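Local atomic coordinates of tapirin (Caldicellulosiruptor kristjanssonii, PDB entry 6N2B), a protein that binds cellulose, probably attaching its extremely thermophilic bacterium to plant biomass, and carries a calcium ion in its C-terminal beta-helix domain. Residues V209-S214 / S516-N521; G226-G231 / N246-K251; T347-G352 / V368-G373; T424-D429 / V450-S455; S455-S460 / L481-N486. All coordinates share one frame; numbering follows the deposited sequence.

Contact 1: V209-S214 / S516-N521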
# COMPACT_ATOMS: atom_id res chain seq x y z
N VAL A 209 4.65 0.23 7.20
CA VAL A 209 4.69 -1.22 7.06
C VAL A 209 5.84 -1.54 6.10
O VAL A 209 5.80 -1.16 4.93
CB VAL A 209 3.36 -1.79 6.53
CG1 VAL A 209 3.43 -3.30 6.40
CG2 VAL A 209 2.23 -1.42 7.44
N TYR A 210 6.85 -2.23 6.61
CA TYR A 210 7.91 -2.78 5.76
C TYR A 210 7.82 -4.29 5.88
O TYR A 210 8.07 -4.85 6.95
CB TYR A 210 9.28 -2.27 6.19
CG TYR A 210 10.39 -2.69 5.26
CD1 TYR A 210 11.00 -3.93 5.38
CD2 TYR A 210 10.84 -1.83 4.25
CE1 TYR A 210 12.01 -4.31 4.52
CE2 TYR A 210 11.85 -2.20 3.39
CZ TYR A 210 12.44 -3.44 3.53
OH TYR A 210 13.46 -3.82 2.68
N SER A 211 7.48 -4.95 4.78
CA SER A 211 7.34 -6.40 4.77
C SER A 211 8.36 -6.98 3.79
O SER A 211 8.26 -6.75 2.58
CB SER A 211 5.92 -6.82 4.40
OG SER A 211 5.04 -6.58 5.47
N ARG A 212 9.33 -7.73 4.32
CA ARG A 212 10.31 -8.39 3.46
C ARG A 212 9.64 -9.45 2.60
O ARG A 212 9.95 -9.59 1.41
CB ARG A 212 11.42 -9.00 4.31
CG ARG A 212 12.50 -9.71 3.52
CD ARG A 212 13.79 -9.84 4.32
NE ARG A 212 14.03 -11.23 4.69
CZ ARG A 212 14.48 -12.17 3.85
NH1 ARG A 212 14.78 -11.87 2.59
NH2 ARG A 212 14.66 -13.41 4.30
N GLY A 213 8.70 -10.18 3.18
CA GLY A 213 7.90 -11.10 2.40
C GLY A 213 6.56 -10.48 2.04
O GLY A 213 6.50 -9.32 1.61
N SER A 214 5.49 -11.23 2.23
CA SER A 214 4.15 -10.77 1.92
C SER A 214 3.58 -9.96 3.09
O SER A 214 4.15 -9.91 4.18
CB SER A 214 3.24 -11.95 1.62
OG SER A 214 2.70 -12.46 2.83
N SER A 516 8.81 -14.77 5.07
CA SER A 516 8.32 -14.92 3.70
C SER A 516 6.85 -14.54 3.60
O SER A 516 6.42 -13.88 2.65
CB SER A 516 8.53 -16.35 3.22
OG SER A 516 9.88 -16.75 3.43
N THR A 517 6.05 -14.97 4.57
CA THR A 517 4.64 -14.66 4.62
C THR A 517 4.35 -13.96 5.95
O THR A 517 5.03 -14.20 6.95
CB THR A 517 3.81 -15.94 4.46
OG1 THR A 517 2.52 -15.61 3.94
CG2 THR A 517 3.68 -16.69 5.80
N PHE A 518 3.36 -13.07 5.96
CA PHE A 518 3.04 -12.32 7.17
C PHE A 518 1.55 -12.02 7.24
O PHE A 518 0.99 -11.42 6.32
CB PHE A 518 3.82 -11.00 7.25
CG PHE A 518 3.38 -10.14 8.37
CD1 PHE A 518 3.65 -10.50 9.68
CD2 PHE A 518 2.63 -9.01 8.14
CE1 PHE A 518 3.20 -9.73 10.73
CE2 PHE A 518 2.19 -8.24 9.18
CZ PHE A 518 2.47 -8.59 10.48
N ASN A 519 0.93 -12.40 8.36
CA ASN A 519 -0.48 -12.13 8.63
C ASN A 519 -0.62 -11.35 9.92
O ASN A 519 -0.03 -11.73 10.94
CB ASN A 519 -1.29 -13.43 8.75
CG ASN A 519 -1.53 -14.10 7.42
OD1 ASN A 519 -2.62 -13.97 6.82
ND2 ASN A 519 -0.52 -14.83 6.93
N ILE A 520 -1.40 -10.28 9.89
CA ILE A 520 -1.93 -9.68 11.12
C ILE A 520 -3.29 -10.31 11.36
O ILE A 520 -4.13 -10.36 10.45
CB ILE A 520 -2.05 -8.15 11.01
CG1 ILE A 520 -0.94 -7.60 10.15
CG2 ILE A 520 -2.02 -7.48 12.39
CD1 ILE A 520 -1.01 -6.14 9.99
N ASN A 521 -3.51 -10.81 12.56
CA ASN A 521 -4.79 -11.37 12.95
C ASN A 521 -5.24 -10.70 14.24
O ASN A 521 -4.42 -10.44 15.12
CB ASN A 521 -4.71 -12.87 13.16
CG ASN A 521 -4.38 -13.60 11.88
OD1 ASN A 521 -5.08 -13.46 10.88
ND2 ASN A 521 -3.30 -14.39 11.91
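With its hydroxyl turned in between the backbone N and the carbonyl carbon (chi1 86°), S214 presents OG to the backbone of F518, while the F518 ring, its CG anti to the backbone N (chi1 172°), swings over toward the end of the strand that carries S211. The amide of F518 donates to this hydroxyl, N to OG 3.3 Å, so a side chain takes the place that a carbonyl would fill in a regular strand ladder. One step earlier the bonding is between backbones: S214 N gives its proton to S516 O at 2.8 Å, approaching from above the carbonyl plane, 41° out of it. The preceding residue adds a CA-H...O contact from G213 CA to the same S516 O, so this oxygen is met by two consecutive residues. The motif is a corner of the parallel beta-helix, where the chain leaves strands 207-211 and 510-513, themselves parallel neighbours, and the two turns that follow lie one upon the other. Inside this corner F518 CB sits 3.3 Å from S214 O, and the ring reaches obliquely past S211 OG, with CD2 4.3 Å from that oxygen. S211 OG finds its polar partner in T513 OG1. F518 also packs against I487 of strand 487-489, and N519 N is bonded to N486 OD1.

Contact 2: G226-G231 / N246-K251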
# COMPACT_ATOMS: atom_id res chain seq x y z
N GLY A 226 3.38 7.63 6.57
CA GLY A 226 4.46 6.71 6.26
C GLY A 226 4.27 6.07 4.89
O GLY A 226 3.45 6.48 4.07
N SER A 227 5.05 5.02 4.67
CA SER A 227 4.96 4.29 3.42
C SER A 227 4.79 2.81 3.71
O SER A 227 4.95 2.35 4.85
CB SER A 227 6.19 4.54 2.55
OG SER A 227 6.34 5.92 2.29
N ILE A 228 4.47 2.08 2.65
CA ILE A 228 4.16 0.67 2.70
C ILE A 228 5.05 -0.01 1.68
O ILE A 228 5.15 0.46 0.53
CB ILE A 228 2.68 0.40 2.38
CG1 ILE A 228 1.79 0.94 3.49
CG2 ILE A 228 2.42 -1.06 2.12
CD1 ILE A 228 0.52 1.57 2.98
N TYR A 229 5.72 -1.08 2.09
CA TYR A 229 6.56 -1.88 1.20
C TYR A 229 6.25 -3.34 1.43
O TYR A 229 6.08 -3.77 2.58
CB TYR A 229 8.07 -1.66 1.46
CG TYR A 229 8.92 -2.69 0.74
CD1 TYR A 229 9.14 -2.60 -0.63
CD2 TYR A 229 9.47 -3.78 1.43
CE1 TYR A 229 9.89 -3.53 -1.29
CE2 TYR A 229 10.22 -4.73 0.77
CZ TYR A 229 10.43 -4.60 -0.60
OH TYR A 229 11.19 -5.52 -1.29
N SER A 230 6.23 -4.11 0.35
CA SER A 230 6.24 -5.56 0.44
C SER A 230 7.13 -6.15 -0.64
O SER A 230 7.11 -5.71 -1.79
CB SER A 230 4.84 -6.15 0.28
OG SER A 230 4.93 -7.41 -0.36
N GLY A 231 7.90 -7.17 -0.25
CA GLY A 231 8.71 -7.91 -1.20
C GLY A 231 7.97 -8.95 -2.01
O GLY A 231 8.43 -9.30 -3.10
N ASN A 246 2.66 7.99 1.79
CA ASN A 246 3.54 8.59 0.80
C ASN A 246 3.83 7.64 -0.36
O ASN A 246 3.59 7.97 -1.53
CB ASN A 246 4.84 9.04 1.47
CG ASN A 246 4.65 10.28 2.32
OD1 ASN A 246 3.88 11.17 1.98
ND2 ASN A 246 5.36 10.34 3.44
N ASN A 247 4.34 6.46 -0.07
CA ASN A 247 4.58 5.49 -1.13
C ASN A 247 3.99 4.13 -0.75
O ASN A 247 3.89 3.78 0.43
CB ASN A 247 6.10 5.35 -1.43
CG ASN A 247 6.80 6.71 -1.56
OD1 ASN A 247 6.60 7.44 -2.54
ND2 ASN A 247 7.64 7.05 -0.59
N LEU A 248 3.58 3.37 -1.77
CA LEU A 248 3.23 1.96 -1.62
C LEU A 248 4.02 1.23 -2.70
O LEU A 248 3.64 1.28 -3.87
CB LEU A 248 1.74 1.73 -1.79
CG LEU A 248 1.17 0.34 -1.46
CD1 LEU A 248 -0.32 0.42 -1.36
CD2 LEU A 248 1.51 -0.74 -2.49
N ILE A 249 5.10 0.56 -2.32
CA ILE A 249 5.94 -0.17 -3.26
C ILE A 249 5.73 -1.67 -3.06
O ILE A 249 5.95 -2.20 -1.96
CB ILE A 249 7.42 0.18 -3.10
CG1 ILE A 249 7.66 1.65 -3.46
CG2 ILE A 249 8.26 -0.79 -3.92
CD1 ILE A 249 9.02 2.15 -3.08
N CYS A 250 5.33 -2.36 -4.11
CA CYS A 250 5.20 -3.81 -4.05
C CYS A 250 6.10 -4.42 -5.11
O CYS A 250 5.90 -4.19 -6.31
CB CYS A 250 3.76 -4.27 -4.27
SG CYS A 250 3.71 -6.08 -4.39
N LYS A 251 7.08 -5.21 -4.67
CA LYS A 251 8.01 -5.80 -5.61
C LYS A 251 7.71 -7.28 -5.88
O LYS A 251 8.48 -7.93 -6.60
CB LYS A 251 9.44 -5.58 -5.13
CG LYS A 251 9.82 -4.11 -5.22
CD LYS A 251 11.30 -3.88 -5.43
CE LYS A 251 11.75 -4.03 -6.89
NZ LYS A 251 13.13 -3.47 -7.10
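Strands 227-230 and 248-250 run side by side in the same direction, their short axes 4.7 Å apart and only 3° from parallel. I228 is paired with L248, Y229 with I249 and S230 with C250. The backbone bonds begin with N246 N to G226 O at 2.8 Å and end with K251 N to S230 O at 2.9 Å; between them I228 and S230 donate across one way and I249 the other. This is the rung-to-rung ladder of a parallel beta-helix. At its start a side chain joins in: S227 OG accepts the amide of N247, N to OG 3.1 Å, and more weakly its side-chain ND2 at 3.4 Å. On the face of I228 and L248, CG2 of the first meets CG of the second at 4.0 Å. On the face of Y229 and I249 the tyrosine, CG anti to its N (chi1 168°), turns a ring edge to its neighbour: I249 CG2 lies in the ring plane, 3.9 Å from CD1, and K251 CG comes up to the same edge at CE1. The rings of Y210 and F417 stack on Y229, and the carbonyls of I412 and F415 hold K251 NZ. Chemically, in-register pairing sets apolar groups together beyond a polar start, where E206 OE2 also holds S227 OG and N247 OD1 takes I269 N, so these buried groups are satisfied jointly with residues outside the pair.

Contact 3: T347-G352 / V368-G373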
# COMPACT_ATOMS: atom_id res chain seq x y z
N THR A 347 -14.04 5.61 -17.88
CA THR A 347 -12.74 6.23 -17.75
C THR A 347 -12.82 7.63 -18.33
O THR A 347 -13.17 7.79 -19.50
CB THR A 347 -11.66 5.44 -18.48
OG1 THR A 347 -11.64 4.10 -17.98
CG2 THR A 347 -10.31 6.07 -18.26
N THR A 348 -12.50 8.63 -17.50
CA THR A 348 -12.52 10.03 -17.87
C THR A 348 -11.09 10.57 -17.96
O THR A 348 -10.33 10.48 -16.99
CB THR A 348 -13.33 10.85 -16.86
OG1 THR A 348 -14.67 10.36 -16.80
CG2 THR A 348 -13.36 12.33 -17.26
N ILE A 349 -10.74 11.12 -19.11
CA ILE A 349 -9.53 11.92 -19.25
C ILE A 349 -9.92 13.35 -18.87
O ILE A 349 -10.75 13.97 -19.55
CB ILE A 349 -8.97 11.85 -20.68
CG1 ILE A 349 -9.07 10.42 -21.21
CG2 ILE A 349 -7.53 12.37 -20.74
CD1 ILE A 349 -8.30 9.38 -20.39
N LYS A 350 -9.38 13.85 -17.78
CA LYS A 350 -9.77 15.17 -17.30
C LYS A 350 -9.05 16.26 -18.09
O LYS A 350 -8.04 16.02 -18.75
CB LYS A 350 -9.47 15.33 -15.81
CG LYS A 350 -10.24 14.39 -14.91
CD LYS A 350 -10.95 15.16 -13.80
CE LYS A 350 -12.25 15.78 -14.27
NZ LYS A 350 -12.74 16.90 -13.41
N SER A 351 -9.59 17.48 -17.99
CA SER A 351 -9.10 18.60 -18.79
C SER A 351 -7.60 18.79 -18.59
O SER A 351 -7.09 18.74 -17.47
CB SER A 351 -9.82 19.89 -18.40
OG SER A 351 -11.22 19.70 -18.31
N GLY A 352 -6.90 19.01 -19.69
CA GLY A 352 -5.48 19.20 -19.67
C GLY A 352 -4.67 17.92 -19.74
O GLY A 352 -3.46 17.98 -20.02
N VAL A 368 -15.98 6.00 -22.34
CA VAL A 368 -14.79 6.83 -22.18
C VAL A 368 -15.21 8.27 -22.44
O VAL A 368 -15.75 8.57 -23.51
CB VAL A 368 -13.65 6.44 -23.12
CG1 VAL A 368 -12.67 7.62 -23.26
CG2 VAL A 368 -12.95 5.20 -22.62
N PHE A 369 -14.97 9.14 -21.48
CA PHE A 369 -15.27 10.56 -21.62
C PHE A 369 -13.96 11.33 -21.70
O PHE A 369 -13.10 11.19 -20.84
CB PHE A 369 -16.12 11.03 -20.45
CG PHE A 369 -16.72 12.38 -20.63
CD1 PHE A 369 -16.01 13.53 -20.26
CD2 PHE A 369 -18.00 12.52 -21.13
CE1 PHE A 369 -16.57 14.80 -20.42
CE2 PHE A 369 -18.57 13.79 -21.29
CZ PHE A 369 -17.86 14.92 -20.93
N ILE A 370 -13.81 12.13 -22.75
CA ILE A 370 -12.65 13.00 -22.91
C ILE A 370 -13.09 14.43 -22.66
O ILE A 370 -13.93 14.98 -23.39
CB ILE A 370 -12.01 12.83 -24.29
CG1 ILE A 370 -11.85 11.34 -24.57
CG2 ILE A 370 -10.67 13.55 -24.36
CD1 ILE A 370 -11.64 11.01 -25.98
N GLU A 371 -12.54 15.05 -21.62
CA GLU A 371 -13.01 16.37 -21.28
C GLU A 371 -12.40 17.40 -22.22
O GLU A 371 -11.45 17.12 -22.96
CB GLU A 371 -12.71 16.71 -19.82
CG GLU A 371 -13.76 16.15 -18.87
CD GLU A 371 -13.44 16.43 -17.41
OE1 GLU A 371 -12.38 17.04 -17.13
OE2 GLU A 371 -14.26 16.02 -16.55
N ALA A 372 -12.98 18.60 -22.19
CA ALA A 372 -12.47 19.69 -23.00
C ALA A 372 -11.01 19.97 -22.64
O ALA A 372 -10.65 20.03 -21.47
CB ALA A 372 -13.32 20.94 -22.78
N GLY A 373 -10.18 20.12 -23.66
CA GLY A 373 -8.77 20.34 -23.41
C GLY A 373 -7.99 19.09 -23.10
O GLY A 373 -6.76 19.17 -22.95
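Two successive coils of the parallel beta-helix lie against each other here, T347-I349 on one and V368-I370 on the next, and both strands run out into tight turns of the same type II shape, with glycines G352 and G373 at positive phi. The strand axes are 4.8 Å apart and 12° from parallel. The ladder between them consists of F369 N to T347 O (3.0 Å), I349 N to F369 O (2.9 Å) and E371 N to I349 O (2.9 Å). Beyond it a carboxylate takes over the bonding between the segments. E371, its chain extended past CG, lays itself alongside K350, and OE1 accepts the amide of S351 at 3.0 Å, met on the anti side and 18° out of the carboxylate plane. S351 OG also lies 3.1 Å from E371 OE1. OE2 forms a salt bridge with K350 NZ at 3.6 Å, although the end of the lysine lies near both oxygens. A weak bond from G352 N to G373 O, 3.3 Å long, joins the turns at their ends. T348 and F369 lie side by side on one face of the ladder. On the other, T347 and V368 both pack on V341 of strand 338-341. Strand 327-330 flanks the first coil, where I349 rests on I330; strand 387-389 flanks the second, with I370 on I388.

Contact 4: T424-D429 / V450-S455. With CA (calcium ion), chain C.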
# COMPACT_ATOMS: atom_id res chain seq x y z
N THR A 424 19.38 -12.19 10.33
CA THR A 424 19.86 -13.38 11.01
C THR A 424 18.77 -13.79 11.99
O THR A 424 17.72 -14.32 11.56
CB THR A 424 21.22 -13.15 11.68
OG1 THR A 424 21.26 -11.85 12.29
CG2 THR A 424 22.36 -13.28 10.67
N THR A 425 18.95 -13.60 13.28
CA THR A 425 17.98 -14.00 14.28
C THR A 425 17.51 -12.77 15.06
O THR A 425 18.27 -11.81 15.27
CB THR A 425 18.60 -15.06 15.21
OG1 THR A 425 18.60 -16.33 14.53
CG2 THR A 425 17.84 -15.20 16.53
N LEU A 426 16.24 -12.78 15.43
CA LEU A 426 15.84 -11.63 16.22
C LEU A 426 16.10 -11.90 17.71
O LEU A 426 15.83 -13.01 18.19
CB LEU A 426 14.37 -11.31 15.99
CG LEU A 426 14.06 -10.33 14.86
CD1 LEU A 426 14.87 -10.64 13.64
CD2 LEU A 426 12.58 -10.34 14.53
N PRO A 427 16.65 -10.92 18.42
CA PRO A 427 17.01 -11.13 19.83
C PRO A 427 15.82 -11.43 20.73
O PRO A 427 14.67 -11.09 20.44
CB PRO A 427 17.64 -9.79 20.23
CG PRO A 427 17.05 -8.80 19.27
CD PRO A 427 16.95 -9.55 17.97
N ALA A 428 16.12 -12.09 21.85
CA ALA A 428 15.16 -12.35 22.92
C ALA A 428 15.93 -12.34 24.24
O ALA A 428 17.07 -12.81 24.30
CB ALA A 428 14.46 -13.70 22.73
N ASP A 429 15.31 -11.71 25.29
CA ASP A 429 15.77 -11.69 26.69
C ASP A 429 14.82 -12.51 27.57
O ASP A 429 13.65 -12.66 27.23
CB ASP A 429 15.91 -10.27 27.28
CG ASP A 429 15.02 -9.19 26.58
OD1 ASP A 429 13.84 -9.03 26.96
OD2 ASP A 429 15.54 -8.44 25.71
N VAL A 450 10.94 -0.79 20.85
CA VAL A 450 10.84 -1.71 19.73
C VAL A 450 10.82 -3.12 20.30
O VAL A 450 11.61 -3.45 21.21
CB VAL A 450 11.99 -1.53 18.73
CG1 VAL A 450 13.32 -1.51 19.46
CG2 VAL A 450 11.94 -2.63 17.71
N VAL A 451 9.90 -3.95 19.81
CA VAL A 451 9.74 -5.31 20.29
C VAL A 451 10.14 -6.27 19.17
O VAL A 451 9.59 -6.22 18.06
CB VAL A 451 8.30 -5.54 20.77
CG1 VAL A 451 8.06 -7.01 21.12
CG2 VAL A 451 8.03 -4.64 21.99
N TYR A 452 11.11 -7.14 19.44
CA TYR A 452 11.56 -8.14 18.48
C TYR A 452 10.94 -9.49 18.82
O TYR A 452 11.00 -9.92 19.97
CB TYR A 452 13.08 -8.25 18.47
CG TYR A 452 13.77 -6.98 18.07
CD1 TYR A 452 13.98 -6.66 16.74
CD2 TYR A 452 14.23 -6.07 19.04
CE1 TYR A 452 14.62 -5.49 16.37
CE2 TYR A 452 14.88 -4.89 18.68
CZ TYR A 452 15.08 -4.61 17.34
OH TYR A 452 15.71 -3.46 16.97
N GLY A 453 10.36 -10.14 17.82
CA GLY A 453 9.79 -11.46 18.01
C GLY A 453 10.20 -12.41 16.91
O GLY A 453 9.67 -12.34 15.80
N GLU A 454 11.15 -13.31 17.21
CA GLU A 454 11.69 -14.22 16.21
C GLU A 454 10.65 -15.22 15.70
O GLU A 454 10.72 -15.66 14.55
CB GLU A 454 12.91 -14.95 16.79
CG GLU A 454 13.37 -16.21 16.04
CD GLU A 454 14.20 -15.91 14.80
OE1 GLU A 454 14.68 -14.77 14.65
OE2 GLU A 454 14.36 -16.82 13.96
N SER A 455 9.66 -15.57 16.53
CA SER A 455 8.61 -16.50 16.16
C SER A 455 7.23 -15.85 16.14
O SER A 455 6.22 -16.54 16.32
CB SER A 455 8.58 -17.69 17.12
OG SER A 455 9.89 -18.07 17.52
CA CA C . 12.03 -10.70 26.96
O HOH W 1 12.25 -12.98 19.48
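E454 OE1 takes the amide proton of L426 at 2.6 Å from N, in a nearly straight bond (173°) that meets the oxygen almost along its own C-O axis. A bend at chi2 brings the carboxylate there, crossing T425 at about a right angle, with T425 CG2 3.7 Å from OE1. The other oxygen, OE2, forms a salt bridge with K484 NZ, which also bonds to T424 O, so one lysine ties the glutamate to the backbone of T424. Further along, the loop turns its apolar side to the strand. P427 CG makes an off-centre CH-pi contact with the Y452 ring, 4.3 Å from the centroid and 28° off the normal, while L426 CG approaches the ring obliquely at CD1, 4.1 Å away. The loop then arrives at the calcium site. D429 binds the ion through its backbone O, 2.6 Å from the calcium, and its carboxylate also binds; backbone oxygens of V431, A433 and L436 and OE1 of E465 supply the other ligands. The segment T424-D429 thus passes alongside the end of strand 448-453 before reaching the metal site. Strand 448-453 runs between strand 436-441, antiparallel to it, and strand 478-483, parallel to it. Helix 536-546 covers the Y452 side: Y452 packs on I542, its OH bonds to S541 OG, and P427 touches T545.

Contact 5: S455-S460 / L481-N486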
# COMPACT_ATOMS: atom_id res chain seq x y z
N SER A 455 9.66 -15.57 16.53
CA SER A 455 8.61 -16.50 16.16
C SER A 455 7.23 -15.85 16.14
O SER A 455 6.22 -16.54 16.32
CB SER A 455 8.58 -17.69 17.12
OG SER A 455 9.89 -18.07 17.52
N GLY A 456 7.15 -14.53 15.98
CA GLY A 456 5.90 -13.82 16.06
C GLY A 456 5.75 -13.03 17.35
O GLY A 456 6.58 -13.08 18.26
N ILE A 457 4.65 -12.28 17.42
CA ILE A 457 4.28 -11.49 18.59
C ILE A 457 2.79 -11.66 18.83
O ILE A 457 2.02 -11.75 17.86
CB ILE A 457 4.64 -10.00 18.40
CG1 ILE A 457 6.09 -9.84 17.95
CG2 ILE A 457 4.34 -9.19 19.67
CD1 ILE A 457 6.48 -8.44 17.58
N ASN A 458 2.38 -11.74 20.09
CA ASN A 458 0.96 -11.69 20.43
C ASN A 458 0.74 -10.74 21.60
O ASN A 458 1.69 -10.22 22.19
CB ASN A 458 0.38 -13.09 20.70
CG ASN A 458 0.90 -13.74 21.98
OD1 ASN A 458 0.95 -13.13 23.05
ND2 ASN A 458 1.28 -15.01 21.85
N ASP A 459 -0.53 -10.51 21.92
CA ASP A 459 -0.84 -9.45 22.86
C ASP A 459 -0.48 -9.82 24.30
O ASP A 459 -0.07 -8.96 25.08
CB ASP A 459 -2.31 -9.04 22.74
CG ASP A 459 -3.26 -10.22 22.67
OD1 ASP A 459 -2.84 -11.39 22.79
OD2 ASP A 459 -4.45 -9.96 22.46
N SER A 460 -0.63 -11.10 24.66
CA SER A 460 -0.18 -11.54 25.98
C SER A 460 1.32 -11.31 26.15
O SER A 460 1.77 -10.71 27.15
CB SER A 460 -0.55 -13.03 26.16
OG SER A 460 -0.08 -13.56 27.39
N LEU A 481 7.13 -2.73 16.07
CA LEU A 481 7.08 -4.19 16.11
C LEU A 481 7.93 -4.73 14.98
O LEU A 481 7.72 -4.35 13.82
CB LEU A 481 5.64 -4.70 15.98
CG LEU A 481 4.52 -4.08 16.81
CD1 LEU A 481 3.14 -4.58 16.38
CD2 LEU A 481 4.74 -4.37 18.28
N ALA A 482 8.86 -5.62 15.30
CA ALA A 482 9.67 -6.29 14.29
C ALA A 482 9.57 -7.79 14.50
O ALA A 482 9.95 -8.31 15.55
CB ALA A 482 11.12 -5.81 14.34
N SER A 483 9.04 -8.50 13.49
CA SER A 483 8.76 -9.91 13.66
C SER A 483 9.12 -10.72 12.42
O SER A 483 9.01 -10.26 11.28
CB SER A 483 7.28 -10.14 14.00
OG SER A 483 6.98 -11.53 13.98
N LYS A 484 9.52 -11.96 12.65
CA LYS A 484 9.82 -12.94 11.62
C LYS A 484 8.68 -13.93 11.43
O LYS A 484 8.76 -14.82 10.58
CB LYS A 484 11.12 -13.68 11.98
CG LYS A 484 12.03 -14.02 10.81
CD LYS A 484 13.42 -14.45 11.34
CE LYS A 484 14.10 -15.48 10.42
NZ LYS A 484 15.27 -16.15 11.09
N GLY A 485 7.62 -13.80 12.20
CA GLY A 485 6.43 -14.58 11.99
C GLY A 485 5.25 -13.64 12.01
O GLY A 485 5.44 -12.43 11.82
N ASN A 486 4.06 -14.16 12.25
CA ASN A 486 2.87 -13.32 12.21
C ASN A 486 2.72 -12.55 13.51
O ASN A 486 3.43 -12.77 14.50
CB ASN A 486 1.63 -14.18 11.96
CG ASN A 486 1.81 -15.12 10.80
OD1 ASN A 486 2.52 -14.80 9.84
ND2 ASN A 486 1.19 -16.29 10.88
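The two segments have their nearest CA atoms at a pair of glycines, G456 and G485, 4.2 Å from CA to CA, and beyond them I457 N donates to N486 O at 3.2 Å, arriving in the carbonyl plane. That bond opens the parallel pairing of strand 457-458 with strand 487-489, which the backbone bonding of I457 with T488 carries on. It marks another corner between coils of the beta-helix. The side chain of I457 reaches back toward the strand before the corner: with chi2 extended at 173°, CD1 lies 4.0 Å from S483 CB and 4.2 Å from L481 CB. S483, its OG anti to the backbone N (chi1 172°), bends into its own turn and donates to G485 O at 2.8 Å, from well above the carbonyl plane; G453 O is a weak, competing acceptor. The same hydroxyl stands 3.3 Å from G456 CA. Past the corner N458 serves as N-cap of helix 459-470, its OD1 accepting E461 N. The chemistry thus divides the corner in two: the end of I457 packs on the CB atoms of L481 and S483, and the serine hydroxyl, turned onto a carbonyl of its own loop, gives this turn an internal polar tie.

Overall arrangement
Contacts 2 and 3 lie in series in the early, regular coils of the beta-helix, their centres about 30 Å apart, and each joins neighbouring rungs through a parallel ladder. Contacts 4 and 5 come later, toward the calcium end, with centres about 9 Å apart; they share S455 and are linked by the pairing of strands 448-453 and 478-483. Contact 1 bridges these two regions. Its first segment belongs to strand 207-211, neighbour of 227-230 in contact 2, and its second, some 300 residues later, touches contact 5 through N519 and N486. The start of the modelled chain and the late coils thus meet mid-solenoid, with contacts 3 and 4, the most widely separated, about 52 Å apart between centres.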